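PDB 5K04: uncharacterized protein from Candida albicans, which serves as the MDM20 (Naa25-family) non-catalytic subunit of the N-terminal acetyltransferase NatB, probably holding the catalytic subunit in place within its helical architecture. Local coordinates for residues I583-Q588 with A680-S685; D610-K615 with Y637-K642; F618-I623 with V670-I675; K622-K627 with S686-L691. One frame throughout, in Å; residues are numbered along the deposited sequence.

Interaction 1: I583-Q588 with A680-S685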
# COMPACT_ATOMS: atom_id res chain seq x y z
N ILE A 583 -0.02 -18.53 -21.30
CA ILE A 583 -0.44 -19.56 -22.25
C ILE A 583 0.43 -19.54 -23.50
O ILE A 583 0.92 -20.58 -23.95
CB ILE A 583 -1.92 -19.37 -22.59
CG1 ILE A 583 -2.78 -19.63 -21.35
CG2 ILE A 583 -2.31 -20.25 -23.77
CD1 ILE A 583 -4.14 -18.94 -21.35
N VAL A 584 0.63 -18.36 -24.07
CA VAL A 584 1.52 -18.18 -25.22
C VAL A 584 2.84 -18.92 -25.00
O VAL A 584 3.34 -19.60 -25.90
CB VAL A 584 1.76 -16.68 -25.47
CG1 VAL A 584 2.90 -16.47 -26.45
CG2 VAL A 584 0.48 -16.02 -25.95
N PHE A 585 3.40 -18.80 -23.79
CA PHE A 585 4.71 -19.37 -23.49
C PHE A 585 4.62 -20.64 -22.65
O PHE A 585 5.57 -21.00 -21.94
CB PHE A 585 5.60 -18.32 -22.82
CG PHE A 585 5.96 -17.16 -23.74
CD1 PHE A 585 7.00 -17.29 -24.66
CD2 PHE A 585 5.26 -15.97 -23.69
CE1 PHE A 585 7.34 -16.22 -25.50
CE2 PHE A 585 5.59 -14.90 -24.52
CZ PHE A 585 6.63 -15.03 -25.43
N GLU A 586 3.49 -21.34 -22.73
CA GLU A 586 3.35 -22.67 -22.14
C GLU A 586 3.82 -23.70 -23.17
O GLU A 586 3.40 -23.66 -24.33
CB GLU A 586 1.90 -22.93 -21.72
CG GLU A 586 1.59 -24.30 -21.11
CD GLU A 586 2.60 -24.76 -20.06
OE1 GLU A 586 3.08 -23.93 -19.27
OE2 GLU A 586 2.92 -25.96 -20.05
N ASP A 587 4.71 -24.60 -22.74
CA ASP A 587 5.30 -25.58 -23.65
C ASP A 587 4.79 -27.00 -23.47
O ASP A 587 5.03 -27.84 -24.35
CB ASP A 587 6.83 -25.59 -23.50
CG ASP A 587 7.44 -24.21 -23.60
OD1 ASP A 587 7.01 -23.42 -24.48
OD2 ASP A 587 8.36 -23.91 -22.81
N GLN A 588 4.11 -27.30 -22.36
CA GLN A 588 3.69 -28.66 -22.07
C GLN A 588 2.19 -28.88 -22.19
O GLN A 588 1.76 -29.73 -22.96
CB GLN A 588 4.17 -29.06 -20.66
CG GLN A 588 5.67 -28.89 -20.45
CD GLN A 588 6.49 -29.62 -21.51
OE1 GLN A 588 6.18 -30.75 -21.88
NE2 GLN A 588 7.54 -28.96 -22.00
N ALA A 680 1.99 -16.94 -34.98
CA ALA A 680 2.14 -17.37 -36.37
C ALA A 680 3.55 -17.89 -36.64
O ALA A 680 3.73 -18.85 -37.40
CB ALA A 680 1.80 -16.23 -37.31
N LYS A 681 4.56 -17.26 -36.03
CA LYS A 681 5.93 -17.76 -36.13
C LYS A 681 6.09 -19.08 -35.38
O LYS A 681 6.48 -20.10 -35.97
CB LYS A 681 6.90 -16.72 -35.57
CG LYS A 681 6.88 -15.35 -36.25
CD LYS A 681 7.73 -14.36 -35.45
CE LYS A 681 7.50 -12.91 -35.87
NZ LYS A 681 8.07 -11.95 -34.88
N ARG A 682 5.80 -19.08 -34.07
CA ARG A 682 6.03 -20.25 -33.23
C ARG A 682 5.18 -21.44 -33.65
O ARG A 682 5.58 -22.59 -33.42
CB ARG A 682 5.75 -19.92 -31.76
CG ARG A 682 6.89 -19.26 -31.02
CD ARG A 682 6.44 -18.84 -29.61
NE ARG A 682 6.05 -19.96 -28.74
CZ ARG A 682 6.72 -20.31 -27.64
NH1 ARG A 682 7.80 -19.62 -27.28
NH2 ARG A 682 6.31 -21.33 -26.90
N HIS A 683 4.01 -21.21 -34.24
CA HIS A 683 3.08 -22.28 -34.60
C HIS A 683 2.51 -22.04 -36.00
O HIS A 683 1.33 -21.72 -36.16
CB HIS A 683 1.98 -22.41 -33.55
CG HIS A 683 2.50 -22.61 -32.16
ND1 HIS A 683 2.58 -21.58 -31.24
CD2 HIS A 683 2.99 -23.70 -31.53
CE1 HIS A 683 3.09 -22.04 -30.11
NE2 HIS A 683 3.35 -23.33 -30.26
N PRO A 684 3.33 -22.24 -37.03
CA PRO A 684 2.91 -21.89 -38.39
C PRO A 684 1.82 -22.81 -38.90
O PRO A 684 1.94 -24.04 -38.81
CB PRO A 684 4.20 -22.05 -39.22
CG PRO A 684 5.29 -22.34 -38.24
CD PRO A 684 4.64 -22.90 -37.02
N SER A 685 0.78 -22.21 -39.47
CA SER A 685 -0.30 -22.94 -40.11
C SER A 685 -0.87 -22.06 -41.21
O SER A 685 -0.64 -20.84 -41.23
CB SER A 685 -1.39 -23.31 -39.11
OG SER A 685 -1.98 -22.14 -38.59
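The guanidinium of Arg682 has Val584 O over one face and Asp587 OD1 at its edge, with His683 CE1 also in its plane. Val584 O lies 3.6 Å from Arg682 NH2. The Phe585 ring approaches obliquely, its CD1 3.6 Å from Arg682 NH1, and the two planes are 78° apart. One face of that ring carries Val584 CG1 near the rim. The carboxylate of Asp587 is nearly coplanar with the guanidinium. Arg682 NH2 donates to Asp587 OD1 at 3.3 Å, a long salt bridge with an N-H...O angle of 140°. The donor comes almost in line with the C-O bond.

The contact joins the C-terminal ends of helices 571-584 and 661-682 in this all-helical protein. A positive group beside the last carbonyls of helix 571-584 would probably be favoured by the helix dipole. Lys625 NZ shares this site and hydrogen bonds to Val584 O and Glu586 O. It lies close to Arg682 NH2, a like charge that the carbonyls and Asp587 probably offset. The Arg682 chain bends at chi3 (63°), which turns its flat end across the loop after helix 571-584. Arg682 NE is buried here and has no hydrogen-bond partner in the model.

Interaction 2: D610-K615 with Y637-K642; sequences DNLLYK and YNYLQK
Lys615 and Tyr639 both hold CG trans to the backbone N (chi1 -177° and -169°), which directs each side chain at the partner helix. The lysine chain stays extended through chi3, and this carries CD and CE over one face of the tyrosine ring. The bend at chi4 (67°) then places NZ almost on the ring normal.

The two side chains cross at about a right angle. Lys615 CE makes the closest approach, 3.3 Å from Tyr639 CZ. It stands 3.4 Å from the ring centroid, over the face, a CH-pi contact. Lys615 NZ is farther out, 4.5 Å from the centroid, but almost straight above it. The ammonium therefore makes a cation-pi interaction while the methylene does the touching. Lys615 CD adds to the packing at 3.7 Å from Tyr639 CZ.

Leu612, one turn earlier, reaches the phenol end of the ring. Its CD1 is 3.7 Å from Tyr639 OH and 3.9 Å from Tyr639 CE1, and it meets the ring obliquely.

Lys615 is exposed, and the contact is at the surface. Nearer the body of the fold, Asn619 also touches Tyr639, and Leu640 packs on Leu616 and Asn619. Helices 608-625 and 630-643 follow each other after a short turn and run roughly antiparallel. This is an alpha-alpha hairpin, the kind of unit from which helical-repeat proteins are built, here bridged at the surface by a lysine-tyrosine cation-pi pair.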
# COMPACT_ATOMS: atom_id res chain seq x y z
N ASP A 610 -14.21 -5.41 -25.13
CA ASP A 610 -13.37 -6.28 -24.32
C ASP A 610 -13.89 -7.71 -24.30
O ASP A 610 -13.09 -8.65 -24.29
CB ASP A 610 -13.24 -5.73 -22.90
CG ASP A 610 -12.06 -4.76 -22.74
OD1 ASP A 610 -11.14 -4.78 -23.59
OD2 ASP A 610 -12.05 -3.97 -21.77
N ASN A 611 -15.21 -7.91 -24.34
CA ASN A 611 -15.74 -9.27 -24.44
C ASN A 611 -15.31 -9.93 -25.76
O ASN A 611 -14.97 -11.11 -25.78
CB ASN A 611 -17.27 -9.26 -24.30
CG ASN A 611 -17.72 -9.42 -22.82
OD1 ASN A 611 -17.05 -10.08 -22.02
ND2 ASN A 611 -18.84 -8.81 -22.48
N LEU A 612 -15.30 -9.16 -26.86
CA LEU A 612 -14.83 -9.70 -28.13
C LEU A 612 -13.33 -9.97 -28.10
O LEU A 612 -12.86 -11.02 -28.56
CB LEU A 612 -15.19 -8.74 -29.26
CG LEU A 612 -14.60 -8.99 -30.65
CD1 LEU A 612 -15.22 -10.22 -31.27
CD2 LEU A 612 -14.83 -7.76 -31.53
N LEU A 613 -12.55 -9.02 -27.57
CA LEU A 613 -11.10 -9.16 -27.50
C LEU A 613 -10.69 -10.48 -26.85
O LEU A 613 -9.83 -11.20 -27.37
CB LEU A 613 -10.51 -7.97 -26.72
CG LEU A 613 -8.96 -7.93 -26.63
CD1 LEU A 613 -8.32 -7.76 -28.00
CD2 LEU A 613 -8.47 -6.85 -25.65
N TYR A 614 -11.30 -10.80 -25.70
CA TYR A 614 -10.84 -11.96 -24.95
C TYR A 614 -11.40 -13.25 -25.50
O TYR A 614 -10.78 -14.31 -25.32
CB TYR A 614 -11.16 -11.76 -23.46
CG TYR A 614 -10.27 -10.68 -22.90
CD1 TYR A 614 -8.88 -10.87 -22.84
CD2 TYR A 614 -10.78 -9.45 -22.50
CE1 TYR A 614 -8.03 -9.86 -22.38
CE2 TYR A 614 -9.93 -8.43 -22.03
CZ TYR A 614 -8.56 -8.65 -21.97
OH TYR A 614 -7.74 -7.64 -21.51
N LYS A 615 -12.54 -13.19 -26.18
CA LYS A 615 -12.97 -14.32 -26.99
C LYS A 615 -12.01 -14.55 -28.16
O LYS A 615 -11.59 -15.69 -28.41
CB LYS A 615 -14.40 -14.08 -27.49
CG LYS A 615 -14.98 -15.24 -28.29
CD LYS A 615 -16.48 -15.05 -28.54
CE LYS A 615 -17.06 -16.09 -29.49
NZ LYS A 615 -17.06 -17.47 -28.93
N TYR A 637 -11.46 -20.99 -35.43
CA TYR A 637 -10.74 -20.15 -36.38
C TYR A 637 -11.70 -19.33 -37.25
O TYR A 637 -11.37 -18.19 -37.61
CB TYR A 637 -9.82 -21.00 -37.25
CG TYR A 637 -9.45 -20.34 -38.55
CD1 TYR A 637 -8.59 -19.25 -38.57
CD2 TYR A 637 -9.97 -20.80 -39.76
CE1 TYR A 637 -8.26 -18.63 -39.75
CE2 TYR A 637 -9.64 -20.18 -40.96
CZ TYR A 637 -8.78 -19.10 -40.94
OH TYR A 637 -8.41 -18.45 -42.09
N ASN A 638 -12.87 -19.89 -37.58
CA ASN A 638 -13.86 -19.15 -38.36
C ASN A 638 -14.30 -17.88 -37.63
O ASN A 638 -14.50 -16.84 -38.26
CB ASN A 638 -15.08 -20.04 -38.66
CG ASN A 638 -14.89 -20.94 -39.89
OD1 ASN A 638 -13.97 -20.77 -40.69
ND2 ASN A 638 -15.79 -21.91 -40.04
N TYR A 639 -14.46 -17.96 -36.31
CA TYR A 639 -14.86 -16.77 -35.56
C TYR A 639 -13.79 -15.68 -35.63
O TYR A 639 -14.12 -14.50 -35.77
CB TYR A 639 -15.18 -17.14 -34.11
CG TYR A 639 -15.85 -16.00 -33.36
CD1 TYR A 639 -15.11 -15.03 -32.69
CD2 TYR A 639 -17.24 -15.90 -33.33
CE1 TYR A 639 -15.73 -13.99 -32.00
CE2 TYR A 639 -17.88 -14.87 -32.65
CZ TYR A 639 -17.12 -13.92 -31.99
OH TYR A 639 -17.75 -12.90 -31.31
N LEU A 640 -12.51 -16.07 -35.56
CA LEU A 640 -11.43 -15.10 -35.77
C LEU A 640 -11.48 -14.51 -37.17
O LEU A 640 -11.29 -13.31 -37.36
CB LEU A 640 -10.07 -15.76 -35.52
CG LEU A 640 -9.71 -16.14 -34.07
CD1 LEU A 640 -8.76 -17.33 -34.04
CD2 LEU A 640 -9.07 -14.97 -33.33
N GLN A 641 -11.77 -15.35 -38.17
CA GLN A 641 -11.78 -14.89 -39.55
C GLN A 641 -12.89 -13.87 -39.80
O GLN A 641 -12.68 -12.87 -40.49
CB GLN A 641 -11.93 -16.11 -40.48
CG GLN A 641 -11.98 -15.79 -41.97
CD GLN A 641 -11.62 -17.00 -42.83
OE1 GLN A 641 -11.68 -18.15 -42.38
NE2 GLN A 641 -11.23 -16.74 -44.07
N LYS A 642 -14.07 -14.10 -39.22
CA LYS A 642 -15.20 -13.21 -39.46
C LYS A 642 -15.00 -11.85 -38.81
O LYS A 642 -15.51 -10.84 -39.31
CB LYS A 642 -16.48 -13.86 -38.95
CG LYS A 642 -17.49 -14.26 -40.01
CD LYS A 642 -17.06 -15.49 -40.83
CE LYS A 642 -18.09 -15.81 -41.93
NZ LYS A 642 -17.65 -16.90 -42.86

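Interaction 3: F618-I623 with V670-I675; sequences FNLLKI and VEFIKI
Leu620 and Phe672 extend from opposite directions and meet between helices 608-625 and 661-682. The leucine points toward the partner helix. The phenylalanine leaves the flank of its own helix, and its ring then swings back to the leucine. Leu620 CD2 does the touching, 4.1 Å from Phe672 CE2. It approaches the ring obliquely.

The same methyl also meets Ile675, one turn further along helix 661-682. Leu620 CD2 lies 4.3 Å from Ile675 CG2, and Ile675 points toward the leucine. One branch of Leu620 thus rests against both an aromatic ring and a branched aliphatic chain. With CG trans to the backbone N (chi1 175°), Leu620 is carried toward helix 661-682, and chi2 (61°) makes CD2 the touching branch. All three residues are buried, and the contact is purely apolar. The backbones remain well apart, with Leu620 CA 9.3 Å from Ile675 CA.

Tyr617, Leu613 and Leu616 extend the same two-helix interface. Phe672 meets Tyr617 edge-to-face and packs on the two leucines. Two neighbouring helices flank it. Leu621 and Ile675 both lean on helix 571-584, where they share Val584. Asn619 ND2 ties helix 608-625 to helix 630-643 by bonding to Leu636 O.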
# COMPACT_ATOMS: atom_id res chain seq x y z
N PHE A 618 -9.01 -16.14 -26.65
CA PHE A 618 -9.24 -17.53 -26.28
C PHE A 618 -9.18 -18.44 -27.50
O PHE A 618 -8.53 -19.49 -27.48
CB PHE A 618 -10.60 -17.66 -25.56
CG PHE A 618 -10.97 -19.08 -25.22
CD1 PHE A 618 -10.46 -19.70 -24.08
CD2 PHE A 618 -11.80 -19.81 -26.05
CE1 PHE A 618 -10.79 -21.01 -23.76
CE2 PHE A 618 -12.14 -21.13 -25.74
CZ PHE A 618 -11.63 -21.73 -24.58
N ASN A 619 -9.86 -18.05 -28.58
CA ASN A 619 -9.84 -18.85 -29.80
C ASN A 619 -8.43 -18.94 -30.37
O ASN A 619 -8.04 -19.98 -30.92
CB ASN A 619 -10.80 -18.26 -30.84
CG ASN A 619 -12.26 -18.45 -30.45
OD1 ASN A 619 -12.59 -18.53 -29.27
ND2 ASN A 619 -13.12 -18.56 -31.45
N LEU A 620 -7.67 -17.85 -30.25
CA LEU A 620 -6.32 -17.81 -30.81
C LEU A 620 -5.40 -18.77 -30.07
O LEU A 620 -4.61 -19.49 -30.70
CB LEU A 620 -5.78 -16.38 -30.74
CG LEU A 620 -4.32 -16.18 -31.17
CD1 LEU A 620 -4.12 -16.60 -32.64
CD2 LEU A 620 -3.86 -14.74 -30.94
N LEU A 621 -5.50 -18.80 -28.74
CA LEU A 621 -4.61 -19.62 -27.94
C LEU A 621 -4.99 -21.09 -28.03
O LEU A 621 -4.10 -21.95 -28.07
CB LEU A 621 -4.65 -19.13 -26.49
CG LEU A 621 -4.26 -17.65 -26.34
CD1 LEU A 621 -4.64 -17.12 -24.97
CD2 LEU A 621 -2.77 -17.46 -26.59
N LYS A 622 -6.29 -21.39 -28.07
CA LYS A 622 -6.76 -22.77 -28.19
C LYS A 622 -6.27 -23.41 -29.49
O LYS A 622 -5.85 -24.57 -29.51
CB LYS A 622 -8.29 -22.81 -28.10
CG LYS A 622 -8.83 -23.42 -26.80
CD LYS A 622 -10.27 -23.87 -26.94
CE LYS A 622 -10.44 -25.37 -26.87
NZ LYS A 622 -10.60 -25.90 -25.49
N ILE A 623 -6.29 -22.64 -30.57
CA ILE A 623 -5.90 -23.12 -31.89
C ILE A 623 -4.39 -23.30 -32.00
O ILE A 623 -3.92 -24.20 -32.71
CB ILE A 623 -6.44 -22.12 -32.93
CG1 ILE A 623 -7.89 -22.41 -33.27
CG2 ILE A 623 -5.59 -22.05 -34.14
CD1 ILE A 623 -8.53 -21.21 -33.88
N VAL A 670 -3.47 -3.45 -30.74
CA VAL A 670 -2.10 -3.53 -31.27
C VAL A 670 -1.38 -4.71 -30.63
O VAL A 670 -0.70 -5.48 -31.32
CB VAL A 670 -1.33 -2.21 -31.02
CG1 VAL A 670 0.14 -2.39 -31.32
CG2 VAL A 670 -1.86 -1.10 -31.88
N GLU A 671 -1.52 -4.85 -29.31
CA GLU A 671 -0.88 -5.94 -28.58
C GLU A 671 -1.39 -7.29 -29.08
O GLU A 671 -0.61 -8.23 -29.27
CB GLU A 671 -1.13 -5.77 -27.08
CG GLU A 671 -0.67 -6.92 -26.19
CD GLU A 671 -1.08 -6.72 -24.71
OE1 GLU A 671 -2.22 -6.27 -24.45
OE2 GLU A 671 -0.26 -7.03 -23.82
N PHE A 672 -2.71 -7.38 -29.30
CA PHE A 672 -3.29 -8.62 -29.80
C PHE A 672 -2.72 -9.00 -31.16
O PHE A 672 -2.48 -10.18 -31.43
CB PHE A 672 -4.81 -8.48 -29.87
CG PHE A 672 -5.50 -9.61 -30.60
CD1 PHE A 672 -5.69 -9.55 -31.98
CD2 PHE A 672 -5.96 -10.72 -29.91
CE1 PHE A 672 -6.33 -10.58 -32.66
CE2 PHE A 672 -6.59 -11.76 -30.58
CZ PHE A 672 -6.77 -11.69 -31.96
N ILE A 673 -2.49 -8.02 -32.03
CA ILE A 673 -1.95 -8.31 -33.35
C ILE A 673 -0.49 -8.73 -33.25
O ILE A 673 -0.02 -9.61 -33.98
CB ILE A 673 -2.13 -7.10 -34.28
CG1 ILE A 673 -3.61 -6.84 -34.50
CG2 ILE A 673 -1.44 -7.34 -35.62
CD1 ILE A 673 -3.88 -5.50 -35.09
N LYS A 674 0.26 -8.10 -32.33
CA LYS A 674 1.64 -8.53 -32.11
C LYS A 674 1.68 -9.99 -31.67
O LYS A 674 2.55 -10.75 -32.09
CB LYS A 674 2.31 -7.64 -31.05
CG LYS A 674 2.46 -6.17 -31.42
CD LYS A 674 3.37 -5.96 -32.61
CE LYS A 674 3.59 -4.49 -32.86
NZ LYS A 674 4.51 -4.27 -34.01
N ILE A 675 0.73 -10.39 -30.81
CA ILE A 675 0.68 -11.77 -30.33
C ILE A 675 0.24 -12.72 -31.45
O ILE A 675 0.76 -13.84 -31.57
CB ILE A 675 -0.25 -11.83 -29.10
CG1 ILE A 675 0.39 -11.06 -27.93
CG2 ILE A 675 -0.57 -13.27 -28.67
CD1 ILE A 675 -0.54 -10.87 -26.75

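Interaction 4: K622-K627 with S686-L691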
# COMPACT_ATOMS: atom_id res chain seq x y z
N LYS A 622 -6.29 -21.39 -28.07
CA LYS A 622 -6.76 -22.77 -28.19
C LYS A 622 -6.27 -23.41 -29.49
O LYS A 622 -5.85 -24.57 -29.51
CB LYS A 622 -8.29 -22.81 -28.10
CG LYS A 622 -8.83 -23.42 -26.80
CD LYS A 622 -10.27 -23.87 -26.94
CE LYS A 622 -10.44 -25.37 -26.87
NZ LYS A 622 -10.60 -25.90 -25.49
N ILE A 623 -6.29 -22.64 -30.57
CA ILE A 623 -5.90 -23.12 -31.89
C ILE A 623 -4.39 -23.30 -32.00
O ILE A 623 -3.92 -24.20 -32.71
CB ILE A 623 -6.44 -22.12 -32.93
CG1 ILE A 623 -7.89 -22.41 -33.27
CG2 ILE A 623 -5.59 -22.05 -34.14
CD1 ILE A 623 -8.53 -21.21 -33.88
N THR A 624 -3.61 -22.48 -31.31
CA THR A 624 -2.16 -22.53 -31.39
C THR A 624 -1.50 -23.34 -30.28
O THR A 624 -0.41 -23.88 -30.49
CB THR A 624 -1.58 -21.12 -31.37
OG1 THR A 624 -2.05 -20.43 -30.21
CG2 THR A 624 -2.02 -20.36 -32.63
N LYS A 625 -2.13 -23.45 -29.10
CA LYS A 625 -1.45 -24.00 -27.93
C LYS A 625 -2.11 -25.26 -27.39
O LYS A 625 -1.72 -25.75 -26.32
CB LYS A 625 -1.38 -22.93 -26.82
CG LYS A 625 -0.78 -21.59 -27.26
CD LYS A 625 0.69 -21.74 -27.60
CE LYS A 625 1.45 -22.34 -26.43
NZ LYS A 625 2.90 -22.39 -26.70
N THR A 626 -3.12 -25.80 -28.08
CA THR A 626 -3.73 -27.06 -27.69
C THR A 626 -3.88 -27.95 -28.91
O THR A 626 -3.82 -27.51 -30.05
CB THR A 626 -5.10 -26.87 -27.02
OG1 THR A 626 -6.07 -26.42 -27.98
CG2 THR A 626 -5.00 -25.88 -25.88
N LYS A 627 -4.09 -29.23 -28.62
CA LYS A 627 -4.32 -30.24 -29.64
C LYS A 627 -5.83 -30.35 -29.84
O LYS A 627 -6.55 -30.71 -28.90
CB LYS A 627 -3.70 -31.56 -29.20
CG LYS A 627 -3.37 -32.52 -30.32
CD LYS A 627 -2.44 -33.61 -29.81
CE LYS A 627 -2.34 -34.79 -30.77
NZ LYS A 627 -3.58 -35.62 -30.76
N SER A 686 -1.63 -22.68 -42.11
CA SER A 686 -2.31 -21.90 -43.14
C SER A 686 -3.30 -20.91 -42.53
O SER A 686 -3.42 -19.77 -42.98
CB SER A 686 -3.01 -22.83 -44.15
OG SER A 686 -4.29 -23.26 -43.71
N TYR A 687 -4.01 -21.32 -41.47
CA TYR A 687 -5.01 -20.41 -40.90
C TYR A 687 -4.37 -19.28 -40.09
O TYR A 687 -4.93 -18.18 -40.04
CB TYR A 687 -6.04 -21.20 -40.08
CG TYR A 687 -5.46 -22.20 -39.11
CD1 TYR A 687 -4.87 -21.78 -37.92
CD2 TYR A 687 -5.50 -23.57 -39.38
CE1 TYR A 687 -4.34 -22.69 -37.03
CE2 TYR A 687 -4.97 -24.49 -38.49
CZ TYR A 687 -4.39 -24.04 -37.31
OH TYR A 687 -3.84 -24.92 -36.40
N MET A 688 -3.19 -19.51 -39.49
CA MET A 688 -2.49 -18.40 -38.84
C MET A 688 -1.94 -17.41 -39.86
O MET A 688 -1.99 -16.19 -39.65
CB MET A 688 -1.37 -18.92 -37.94
CG MET A 688 -1.86 -19.66 -36.71
SD MET A 688 -3.04 -18.74 -35.74
CE MET A 688 -1.95 -17.45 -35.28
N ASN A 689 -1.39 -17.92 -40.97
CA ASN A 689 -0.92 -17.03 -42.03
C ASN A 689 -2.07 -16.21 -42.60
O ASN A 689 -1.86 -15.07 -43.04
CB ASN A 689 -0.24 -17.82 -43.13
CG ASN A 689 1.11 -18.35 -42.71
OD1 ASN A 689 1.80 -17.74 -41.89
ND2 ASN A 689 1.49 -19.51 -43.24
N GLN A 690 -3.28 -16.75 -42.58
CA GLN A 690 -4.43 -15.97 -43.05
C GLN A 690 -4.81 -14.90 -42.03
O GLN A 690 -5.22 -13.79 -42.42
CB GLN A 690 -5.60 -16.91 -43.34
CG GLN A 690 -6.87 -16.22 -43.80
CD GLN A 690 -6.68 -15.34 -45.02
OE1 GLN A 690 -5.72 -15.50 -45.78
NE2 GLN A 690 -7.59 -14.39 -45.21
N LEU A 691 -4.67 -15.19 -40.73
CA LEU A 691 -4.90 -14.14 -39.74
C LEU A 691 -3.84 -13.06 -39.84
O LEU A 691 -4.15 -11.86 -39.73
CB LEU A 691 -4.92 -14.73 -38.33
CG LEU A 691 -5.94 -15.83 -38.04
CD1 LEU A 691 -5.91 -16.23 -36.55
CD2 LEU A 691 -7.33 -15.38 -38.48
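Ile623 and Thr624, near the C-terminal end of helix 608-625, pack on Tyr687 and Met688 in the first turn of helix 686-695. This is a helix-to-helix contact in the all-helical C-terminal part of the chain. The nearest pair of CA atoms, Thr624 CA and Met688 CA, is 8.5 Å apart.

Ile623 and Tyr687 slide past each other in opposite directions. The CG2 branch of Ile623 touches the ring obliquely, 3.2 Å from Tyr687 CE1. That is tight for two carbons, but the exact closeness is doubtful and is not evidence of strain. Tyr687 holds CG between its backbone N and carbonyl carbon (chi1 47°), which brings the ring across toward Ile623. Tyr687 OH ends 3.8 Å from Ile623 O, too far for a hydrogen bond.

Thr624 and Met688 cross at about a right angle. The threonine methyl CG2 is 3.7 Å from Met688 SD and 3.9 Å from Met688 CE. The methionine chain bends at chi2 (-53°) and chi3 (-65°), which folds SD and CE against Thr624 CG2. The hydroxyl of Thr624 is used within its own helix, where OG1 hydrogen bonds to Leu620 O. Only its methyl serves this contact.

Ser685 OG caps the start of helix 686-695 by bonding to Met688 N. Helix 630-643 packs against the same place, with Leu636 and Tyr637 on Ile623. Helix 661-682 adds Leu679 against Thr624.

Helix 608-625 takes part in interactions 2, 3 and 4, which use parts of it in order, those of 3 and 4 overlapping at Lys622 and Ile623. Interactions 3 and 4 also touch where Leu620 CD1 meets Met688 CE at 3.5 Å. Interactions 2 and 3 have centres about 9 Å apart and join where Ile623 CD1 packs on Tyr637 and Leu640. Interaction 1 reaches the same helix through Lys625, whose NZ is 2.7 Å from Glu586 O. It also meets interaction 3, with Val584 CG2 3.6 Å from Leu621 CD2. All four centres lie about 29 to 37 Å from the centre of the chain. No other protein chain of the assembly touches their segments.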